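Local coordinates for protein iota-carrageenase (Alteromonas sp., PDB 1H80) that hydrolyses the 1,4-beta linkages of iota-carrageenan, a sulfated galactan of red algal cell walls, with inversion of anomeric configuration, at residues G63-L68 against S82-K87. Residues are numbered along the deposited sequence; the frame is centred on the assembly and turned at random.
Sequences GTYHFL and SDVIIK. With CA (calcium ion), chain C.
Parallel beta-helix stacking pairs strand 64-67 with strand 85-87 of the next coil, G63 and V84 leading into them, with T64, Y65 and H66 level with I85, I86 and K87. Four backbone hydrogen bonds alternate between the two segments: I85 N to G63 O (2.9 Å), Y65 N to I85 O, K87 N to Y65 O (2.8 Å, N-H...O 173°) and F67 N to K87 O. The far edge of V84-I86 bonds to L121 of strand 120-123, the next coil on that side. Y65 and I86 point to the buried face, where V84 and F67 join them. V84 CG1 meets the Y65 ring at its edge, 4.0 Å from CD2, while Y65 OH bonds to P61 O. I86 lies across F67, its CG2 3.7 Å from F67 CD2 and its CD1 at the ring edge; F120 and L99 also touch I86. T64, H66, I85 and K87 occupy the other, partly exposed face. There T64 and I85 run side by side, OG1 of T64 lying 3.8 Å from I85 CB. Just before the strand, S82 binds a calcium ion through its O (2.3 Å) and its OG (2.5 Å); N118 and G119 and four waters complete the site. The OG of S82 is anti to the backbone N (chi1 -168°), beside the carbonyl carbon, which lets one residue chelate the ion. D83 OD1 accepts a hydrogen bond from one of these waters, a second-shell link. K87 extends alongside H66, its amino group reaching a long, weak ion pair with D126, and its CB sits over one face of the imidazole, 4.3 Å from the ring centroid.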
# COMPACT_ATOMS: atom_id res chain seq x y z
N GLY A 63 -8.24 -6.98 25.23
CA GLY A 63 -7.81 -8.36 25.33
C GLY A 63 -7.03 -8.71 24.08
O GLY A 63 -6.83 -7.85 23.21
N THR A 64 -6.59 -9.95 23.99
CA THR A 64 -5.83 -10.41 22.83
C THR A 64 -6.68 -11.43 22.10
O THR A 64 -7.13 -12.42 22.68
CB THR A 64 -4.50 -11.05 23.26
OG1 THR A 64 -3.68 -10.05 23.89
CG2 THR A 64 -3.77 -11.61 22.05
N TYR A 65 -6.91 -11.18 20.82
CA TYR A 65 -7.73 -12.05 20.00
C TYR A 65 -7.00 -12.60 18.81
O TYR A 65 -6.11 -11.95 18.25
CB TYR A 65 -8.96 -11.28 19.51
CG TYR A 65 -9.74 -10.67 20.63
CD1 TYR A 65 -10.70 -11.40 21.32
CD2 TYR A 65 -9.48 -9.36 21.05
CE1 TYR A 65 -11.39 -10.85 22.39
CE2 TYR A 65 -10.15 -8.80 22.12
CZ TYR A 65 -11.11 -9.56 22.79
OH TYR A 65 -11.77 -9.02 23.86
N HIS A 66 -7.40 -13.80 18.41
CA HIS A 66 -6.83 -14.44 17.25
C HIS A 66 -7.93 -14.59 16.21
O HIS A 66 -8.94 -15.26 16.44
CB HIS A 66 -6.26 -15.81 17.62
CG HIS A 66 -5.01 -15.73 18.45
ND1 HIS A 66 -5.03 -15.40 19.79
CD2 HIS A 66 -3.71 -15.89 18.12
CE1 HIS A 66 -3.79 -15.35 20.24
NE2 HIS A 66 -2.97 -15.65 19.25
N PHE A 67 -7.74 -13.93 15.06
CA PHE A 67 -8.71 -13.98 13.98
C PHE A 67 -8.02 -14.33 12.67
O PHE A 67 -6.83 -14.10 12.51
CB PHE A 67 -9.37 -12.61 13.75
CG PHE A 67 -10.06 -12.03 14.95
CD1 PHE A 67 -11.01 -12.76 15.66
CD2 PHE A 67 -9.79 -10.72 15.33
CE1 PHE A 67 -11.69 -12.18 16.73
CE2 PHE A 67 -10.47 -10.13 16.40
CZ PHE A 67 -11.42 -10.87 17.10
N LEU A 68 -8.80 -14.86 11.74
CA LEU A 68 -8.31 -15.17 10.41
C LEU A 68 -9.48 -15.48 9.48
O LEU A 68 -10.41 -16.19 9.86
CB LEU A 68 -7.33 -16.34 10.41
CG LEU A 68 -6.40 -16.33 9.19
CD1 LEU A 68 -5.41 -15.18 9.31
CD2 LEU A 68 -5.65 -17.66 9.09
N SER A 82 -8.93 0.47 22.98
CA SER A 82 -7.54 0.89 22.83
C SER A 82 -6.39 -0.02 23.26
O SER A 82 -5.26 0.18 22.82
CB SER A 82 -7.36 2.26 23.48
OG SER A 82 -6.11 2.82 23.13
N ASP A 83 -6.66 -1.01 24.11
CA ASP A 83 -5.59 -1.91 24.54
C ASP A 83 -5.71 -3.27 23.87
O ASP A 83 -5.01 -4.22 24.24
CB ASP A 83 -5.61 -2.07 26.06
CG ASP A 83 -5.28 -0.77 26.78
OD1 ASP A 83 -4.28 -0.12 26.40
OD2 ASP A 83 -6.01 -0.41 27.72
N VAL A 84 -6.58 -3.36 22.88
CA VAL A 84 -6.78 -4.61 22.17
C VAL A 84 -5.57 -4.97 21.31
O VAL A 84 -4.92 -4.11 20.73
CB VAL A 84 -8.02 -4.54 21.25
CG1 VAL A 84 -8.03 -5.74 20.29
CG2 VAL A 84 -9.27 -4.55 22.10
N ILE A 85 -5.28 -6.26 21.27
CA ILE A 85 -4.19 -6.77 20.45
C ILE A 85 -4.83 -7.85 19.60
O ILE A 85 -5.47 -8.77 20.12
CB ILE A 85 -3.06 -7.39 21.28
CG1 ILE A 85 -2.40 -6.32 22.15
CG2 ILE A 85 -2.03 -8.03 20.35
CD1 ILE A 85 -1.36 -6.86 23.11
N ILE A 86 -4.71 -7.72 18.29
CA ILE A 86 -5.27 -8.70 17.37
C ILE A 86 -4.12 -9.40 16.66
O ILE A 86 -3.24 -8.75 16.10
CB ILE A 86 -6.19 -8.03 16.33
CG1 ILE A 86 -7.49 -7.58 17.01
CG2 ILE A 86 -6.50 -9.00 15.20
CD1 ILE A 86 -8.41 -6.77 16.12
N LYS A 87 -4.14 -10.72 16.71
CA LYS A 87 -3.11 -11.53 16.07
C LYS A 87 -3.76 -12.50 15.09
O LYS A 87 -4.91 -12.89 15.27
CB LYS A 87 -2.33 -12.32 17.12
CG LYS A 87 -1.60 -11.47 18.14
CD LYS A 87 -0.85 -12.35 19.13
CE LYS A 87 0.01 -11.53 20.06
NZ LYS A 87 0.85 -12.41 20.93
CA CA C . -3.90 2.00 22.28
O HOH W 1 -3.60 1.82 24.59
O HOH W 2 -2.58 0.04 21.69
O HOH W 3 -1.51 2.67 22.93
O HOH W 4 -2.32 2.74 20.43